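Local structure of aminopeptidase N family protein (Idiomarina loihiensis L2TR, 4FGM) at residues 20-25 / 72-77; 301-306 / 356-361. The protein binds a zinc ion and probably works as an aminopeptidase of the M61 family, removing residues from the N-terminal end of peptides. One frame throughout, in Å; residues are numbered along the deposited sequence.

Contact 1 (20-25 / 72-77); sequences LTIEQT and WQLARS
T25, L74 and S77 supply most of the surface buried here, and T25 meets both of the others. Its methyl CG2 lies 4.3 Å from CD1 of L74, while its hydroxyl OG1 is turned to the backbone of S77, 3.9 Å from S77 O. That separation is too long for a hydrogen bond, so the two oxygens only come near each other. The division of labour at T25 follows from its first torsion (chi1 61°): OG1 is set between the backbone N and the carbonyl carbon, and CG2 falls beside the N, where it can turn to the leucine. L74 has its CG anti to the carbonyl carbon (chi1 -65°) and offers CD1 as its contacting branch. The same methyl meets I22 tip to tip, with I22 CD1 and L74 CD1 4.2 Å apart, so the methyls of I22, T25 and L74 gather where strands 15-22 and 71-74 give way to loop. L31 touches both I22 and L74, and V81 lies against T25 and L74, which leaves the leucine buried. S77 marks the polar border of this patch: its OG is hydrogen-bonded to S57 OG and to H79 O rather than to T25. No backbone hydrogen bond joins the segments. I22 pairs instead with V81 of strand 81-91, and strand 71-74 runs antiparallel to strands 30-32 and 60-68. Side chains from strand ends and the loops after them, meeting between unpaired strands, are characteristic of the packed interior of a largely beta domain, here the M61 N-terminal domain.

Contact 2 (301-306 / 356-361); sequences EQLWFY and FLAWTK
L303 lays its CD1 branch against the methyl of A358, with L303 CD1 4.1 Å from A358 CB, and this is the apolar side-chain meeting between the two segments. The leucine has CG beside its backbone N and anti to the carbonyl carbon (chi1 -65°), which sends the branch across to the short helix 358-362. Both residues stand at the first turn of a helix and both are buried. Where the two segments come closest, the approach is one of backbones: E301 CA lies 4.0 Å from F356 N, and these two residues account for most of the surface buried by the contact. Their side-chain ends go to other partners. E301 OE2 is hydrogen-bonded to Y445 OH, and the ring of F356 stacks with that of Y299. Just before F356, S355 uses its OG to hydrogen-bond L303 N at the start of helix 303-306. The first turn of that helix is set by Q302 O, which accepts from F305 N at 2.9 Å and from Y306 N at 3.1 Å. L303 also approaches the metal centre: its side chain is about 4 Å from that of E307 and about 8 Å from the zinc ion, nearest atoms counted, and E307 binds the metal together with H273 and H277. L303 is thus a second-shell residue of the zinc site. Between the two segments themselves there is only van der Waals contact, the nearby hydrogen bond coming from S355, and the zinc-binding glutamate has an apolar neighbour in L303.

Contact 1 and contact 2 share no strand or helix; their centres are 37 Å apart and their nearest atoms about 18 Å. Contact 1 joins strand ends and the loops that follow in the N-terminal beta domain, far from the zinc, and is mostly buried although well out from the middle of the chain. Contact 2 joins the start of helix 303-306 and the loop before it to the junction of helices 351-356 and 358-362, nearer the chain's centre, with its leucine and alanine buried and F356 exposed. Neither has a hydrogen bond between its segments; contact 1 is mostly methyl against methyl, whereas contact 2 adds a close backbone approach to its one aliphatic pair and lies near the zinc and maleic acid site.

Contact 1 (20-25 / 72-77)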
loop_
_atom_site.group_PDB
_atom_site.type_symbol
_atom_site.label_atom_id
_atom_site.label_comp_id
_atom_site.label_asym_id
_atom_site.label_seq_id
_atom_site.Cartn_x
_atom_site.Cartn_y
_atom_site.Cartn_z
ATOM N N LEU A 20 -21.003 22.958 -4.854
ATOM C CA LEU A 20 -21.853 21.934 -4.291
ATOM C C LEU A 20 -23.262 22.513 -4.252
ATOM O O LEU A 20 -23.481 23.591 -3.692
ATOM C CB LEU A 20 -21.343 21.609 -2.885
ATOM C CG LEU A 20 -22.219 20.819 -1.931
ATOM C CD1 LEU A 20 -22.455 19.434 -2.467
ATOM C CD2 LEU A 20 -21.531 20.757 -0.591
ATOM N N THR A 21 -24.211 21.813 -4.862
ATOM C CA THR A 21 -25.581 22.295 -4.883
ATOM C C THR A 21 -26.553 21.381 -4.141
ATOM O O THR A 21 -26.787 20.233 -4.528
ATOM C CB THR A 21 -26.050 22.500 -6.330
ATOM O OG1 THR A 21 -25.107 23.340 -7.007
ATOM C CG2 THR A 21 -27.419 23.172 -6.362
ATOM N N ILE A 22 -27.116 21.912 -3.063
ATOM C CA ILE A 22 -28.057 21.166 -2.243
ATOM C C ILE A 22 -29.458 21.687 -2.510
ATOM O O ILE A 22 -29.765 22.833 -2.175
ATOM C CB ILE A 22 -27.727 21.336 -0.752
ATOM C CG1 ILE A 22 -26.235 21.072 -0.524
ATOM C CG2 ILE A 22 -28.570 20.380 0.071
ATOM C CD1 ILE A 22 -25.690 21.678 0.750
ATOM N N GLU A 23 -30.293 20.846 -3.120
ATOM C CA GLU A 23 -31.670 21.205 -3.467
ATOM C C GLU A 23 -32.458 21.642 -2.239
ATOM O O GLU A 23 -33.161 22.653 -2.266
ATOM C CB GLU A 23 -32.364 20.012 -4.139
ATOM C CG GLU A 23 -33.814 20.245 -4.570
ATOM C CD GLU A 23 -33.950 21.285 -5.670
ATOM O OE1 GLU A 23 -32.921 21.644 -6.284
ATOM O OE2 GLU A 23 -35.091 21.734 -5.929
ATOM N N GLN A 24 -32.334 20.871 -1.165
ATOM C CA GLN A 24 -33.015 21.183 0.082
ATOM C C GLN A 24 -32.110 20.935 1.288
ATOM O O GLN A 24 -31.693 19.802 1.549
ATOM C CB GLN A 24 -34.287 20.350 0.226
ATOM C CG GLN A 24 -35.114 20.737 1.435
ATOM C CD GLN A 24 -36.474 20.082 1.446
ATOM O OE1 GLN A 24 -36.598 18.881 1.690
ATOM N NE2 GLN A 24 -37.509 20.869 1.169
ATOM N N THR A 25 -31.814 22.004 2.018
ATOM C CA THR A 25 -30.972 21.913 3.199
ATOM C C THR A 25 -31.870 21.792 4.424
ATOM O O THR A 25 -33.047 22.140 4.363
ATOM C CB THR A 25 -30.095 23.170 3.345
ATOM O OG1 THR A 25 -30.929 24.324 3.492
ATOM C CG2 THR A 25 -29.220 23.349 2.115
ATOM N N TRP A 72 -18.653 22.662 8.490
ATOM C CA TRP A 72 -19.251 23.977 8.296
ATOM C C TRP A 72 -20.751 23.923 8.575
ATOM O O TRP A 72 -21.379 22.867 8.435
ATOM C CB TRP A 72 -19.024 24.458 6.859
ATOM C CG TRP A 72 -17.623 24.888 6.562
ATOM C CD1 TRP A 72 -17.139 26.162 6.559
ATOM C CD2 TRP A 72 -16.521 24.039 6.237
ATOM N NE1 TRP A 72 -15.799 26.161 6.249
ATOM C CE2 TRP A 72 -15.396 24.868 6.046
ATOM C CE3 TRP A 72 -16.376 22.654 6.085
ATOM C CZ2 TRP A 72 -14.139 24.360 5.715
ATOM C CZ3 TRP A 72 -15.127 22.148 5.756
ATOM C CH2 TRP A 72 -14.025 23.002 5.572
ATOM N N GLN A 73 -21.316 25.063 8.970
ATOM C CA GLN A 73 -22.748 25.152 9.248
ATOM C C GLN A 73 -23.351 26.303 8.442
ATOM O O GLN A 73 -22.886 27.446 8.527
ATOM C CB GLN A 73 -22.994 25.371 10.739
ATOM C CG GLN A 73 -24.460 25.262 11.136
ATOM C CD GLN A 73 -24.673 25.360 12.638
ATOM O OE1 GLN A 73 -24.377 26.383 13.258
ATOM N NE2 GLN A 73 -25.190 24.291 13.229
ATOM N N LEU A 74 -24.379 25.985 7.656
ATOM C CA LEU A 74 -25.056 26.959 6.798
ATOM C C LEU A 74 -26.225 27.646 7.484
ATOM O O LEU A 74 -26.892 27.054 8.336
ATOM C CB LEU A 74 -25.600 26.273 5.540
ATOM C CG LEU A 74 -24.666 25.657 4.502
ATOM C CD1 LEU A 74 -25.482 24.773 3.575
ATOM C CD2 LEU A 74 -23.944 26.753 3.719
ATOM N N ALA A 75 -26.481 28.893 7.104
ATOM C CA ALA A 75 -27.615 29.613 7.661
ATOM C C ALA A 75 -28.845 28.963 7.017
ATOM O O ALA A 75 -28.740 28.334 5.957
ATOM C CB ALA A 75 -27.536 31.087 7.297
ATOM N N ARG A 76 -30.000 29.097 7.663
ATOM C CA ARG A 76 -31.247 28.525 7.155
ATOM C C ARG A 76 -31.653 29.111 5.809
ATOM O O ARG A 76 -31.384 30.280 5.520
ATOM C CB ARG A 76 -32.386 28.786 8.137
ATOM C CG ARG A 76 -32.293 28.051 9.446
ATOM C CD ARG A 76 -33.269 28.645 10.448
ATOM N NE ARG A 76 -33.335 27.849 11.667
ATOM C CZ ARG A 76 -33.925 26.662 11.745
ATOM N NH1 ARG A 76 -34.506 26.138 10.671
ATOM N NH2 ARG A 76 -33.925 25.993 12.891
ATOM N N SER A 77 -32.317 28.304 4.991
ATOM C CA SER A 77 -32.780 28.778 3.699
ATOM C C SER A 77 -33.941 27.939 3.197
ATOM O O SER A 77 -33.947 26.724 3.359
ATOM C CB SER A 77 -31.646 28.750 2.677
ATOM O OG SER A 77 -32.121 29.153 1.400
#

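Contact 2 (301-306 / 356-361)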
loop_
_atom_site.group_PDB
_atom_site.type_symbol
_atom_site.label_atom_id
_atom_site.label_comp_id
_atom_site.label_asym_id
_atom_site.label_seq_id
_atom_site.Cartn_x
_atom_site.Cartn_y
_atom_site.Cartn_z
ATOM N N GLU A 301 -8.266 -4.878 14.400
ATOM C CA GLU A 301 -7.063 -5.703 14.445
ATOM C C GLU A 301 -7.008 -6.649 13.258
ATOM O O GLU A 301 -6.124 -7.503 13.193
ATOM C CB GLU A 301 -7.050 -6.546 15.719
ATOM C CG GLU A 301 -8.179 -7.582 15.759
ATOM C CD GLU A 301 -8.089 -8.509 16.954
ATOM O OE1 GLU A 301 -8.035 -8.010 18.100
ATOM O OE2 GLU A 301 -8.075 -9.741 16.741
ATOM N N GLN A 302 -7.940 -6.498 12.321
ATOM C CA GLN A 302 -8.002 -7.395 11.174
ATOM C C GLN A 302 -7.092 -7.129 9.970
ATOM O O GLN A 302 -7.135 -7.875 8.988
ATOM C CB GLN A 302 -9.451 -7.495 10.703
ATOM C CG GLN A 302 -10.381 -8.085 11.753
ATOM C CD GLN A 302 -11.826 -8.115 11.307
ATOM O OE1 GLN A 302 -12.145 -8.607 10.223
ATOM N NE2 GLN A 302 -12.712 -7.593 12.144
ATOM N N LEU A 303 -6.262 -6.091 10.026
ATOM C CA LEU A 303 -5.382 -5.810 8.896
ATOM C C LEU A 303 -4.367 -6.925 8.638
ATOM O O LEU A 303 -3.755 -6.972 7.570
ATOM C CB LEU A 303 -4.668 -4.475 9.092
ATOM C CG LEU A 303 -5.595 -3.250 9.102
ATOM C CD1 LEU A 303 -4.757 -1.979 9.134
ATOM C CD2 LEU A 303 -6.491 -3.254 7.866
ATOM N N TRP A 304 -4.192 -7.830 9.601
ATOM C CA TRP A 304 -3.258 -8.943 9.415
ATOM C C TRP A 304 -3.816 -9.817 8.302
ATOM O O TRP A 304 -3.083 -10.512 7.593
ATOM C CB TRP A 304 -3.133 -9.788 10.691
ATOM C CG TRP A 304 -4.401 -10.511 11.091
ATOM C CD1 TRP A 304 -5.357 -10.073 11.974
ATOM C CD2 TRP A 304 -4.848 -11.791 10.625
ATOM N NE1 TRP A 304 -6.364 -11.002 12.084
ATOM C CE2 TRP A 304 -6.080 -12.064 11.268
ATOM C CE3 TRP A 304 -4.329 -12.735 9.728
ATOM C CZ2 TRP A 304 -6.797 -13.241 11.043
ATOM C CZ3 TRP A 304 -5.044 -13.911 9.505
ATOM C CH2 TRP A 304 -6.267 -14.152 10.161
ATOM N N PHE A 305 -5.134 -9.779 8.160
ATOM C CA PHE A 305 -5.802 -10.564 7.143
ATOM C C PHE A 305 -5.994 -9.745 5.867
ATOM O O PHE A 305 -5.600 -10.166 4.772
ATOM C CB PHE A 305 -7.151 -11.068 7.688
ATOM C CG PHE A 305 -8.000 -11.773 6.664
ATOM C CD1 PHE A 305 -8.877 -11.052 5.841
ATOM C CD2 PHE A 305 -7.904 -13.152 6.500
ATOM C CE1 PHE A 305 -9.645 -11.700 4.867
ATOM C CE2 PHE A 305 -8.664 -13.814 5.532
ATOM C CZ PHE A 305 -9.539 -13.086 4.710
ATOM N N TYR A 306 -6.580 -8.565 6.011
ATOM C CA TYR A 306 -6.834 -7.719 4.855
ATOM C C TYR A 306 -5.580 -7.208 4.158
ATOM O O TYR A 306 -5.589 -6.969 2.952
ATOM C CB TYR A 306 -7.782 -6.588 5.258
ATOM C CG TYR A 306 -9.171 -7.136 5.442
ATOM C CD1 TYR A 306 -9.890 -7.621 4.343
ATOM C CD2 TYR A 306 -9.723 -7.293 6.710
ATOM C CE1 TYR A 306 -11.116 -8.258 4.506
ATOM C CE2 TYR A 306 -10.952 -7.933 6.885
ATOM C CZ TYR A 306 -11.639 -8.417 5.774
ATOM O OH TYR A 306 -12.825 -9.093 5.929
ATOM N N PHE A 356 -4.336 -2.852 15.014
ATOM C CA PHE A 356 -5.149 -2.002 15.868
ATOM C C PHE A 356 -4.576 -0.591 15.979
ATOM O O PHE A 356 -5.316 0.385 15.918
ATOM C CB PHE A 356 -5.272 -2.648 17.266
ATOM C CG PHE A 356 -6.267 -1.969 18.169
ATOM C CD1 PHE A 356 -5.900 -0.863 18.930
ATOM C CD2 PHE A 356 -7.585 -2.410 18.224
ATOM C CE1 PHE A 356 -6.835 -0.200 19.731
ATOM C CE2 PHE A 356 -8.526 -1.758 19.018
ATOM C CZ PHE A 356 -8.151 -0.651 19.774
ATOM N N LEU A 357 -3.260 -0.490 16.142
ATOM C CA LEU A 357 -2.596 0.799 16.272
ATOM C C LEU A 357 -1.970 1.279 14.962
ATOM O O LEU A 357 -0.956 1.983 14.974
ATOM C CB LEU A 357 -1.506 0.727 17.349
ATOM C CG LEU A 357 -1.812 0.936 18.840
ATOM C CD1 LEU A 357 -3.282 1.215 19.058
ATOM C CD2 LEU A 357 -1.362 -0.294 19.621
ATOM N N ALA A 358 -2.563 0.914 13.831
ATOM C CA ALA A 358 -2.012 1.341 12.550
ATOM C C ALA A 358 -1.919 2.863 12.494
ATOM O O ALA A 358 -0.935 3.415 11.994
ATOM C CB ALA A 358 -2.866 0.825 11.406
ATOM N N TRP A 359 -2.939 3.523 13.039
ATOM C CA TRP A 359 -3.037 4.981 13.057
ATOM C C TRP A 359 -1.862 5.718 13.685
ATOM O O TRP A 359 -1.583 6.862 13.333
ATOM C CB TRP A 359 -4.316 5.408 13.779
ATOM C CG TRP A 359 -5.524 4.711 13.277
ATOM C CD1 TRP A 359 -6.017 3.512 13.707
ATOM C CD2 TRP A 359 -6.357 5.124 12.190
ATOM N NE1 TRP A 359 -7.106 3.150 12.952
ATOM C CE2 TRP A 359 -7.337 4.119 12.014
ATOM C CE3 TRP A 359 -6.371 6.246 11.346
ATOM C CZ2 TRP A 359 -8.327 4.201 11.019
ATOM C CZ3 TRP A 359 -7.356 6.329 10.356
ATOM C CH2 TRP A 359 -8.322 5.307 10.205
ATOM N N THR A 360 -1.180 5.071 14.620
ATOM C CA THR A 360 -0.053 5.696 15.290
ATOM C C THR A 360 1.242 4.901 15.150
ATOM O O THR A 360 2.196 5.343 14.504
ATOM C CB THR A 360 -0.351 5.876 16.784
ATOM O OG1 THR A 360 -0.748 4.617 17.341
ATOM C CG2 THR A 360 -1.468 6.889 16.985
ATOM N N LYS A 361 1.268 3.722 15.756
ATOM C CA LYS A 361 2.450 2.874 15.718
ATOM C C LYS A 361 2.981 2.571 14.327
ATOM O O LYS A 361 4.185 2.620 14.100
ATOM C CB LYS A 361 2.172 1.565 16.448
ATOM C CG LYS A 361 2.089 1.727 17.944
ATOM C CD LYS A 361 3.457 1.937 18.558
ATOM C CE LYS A 361 3.365 1.926 20.081
ATOM N NZ LYS A 361 4.708 1.980 20.718
#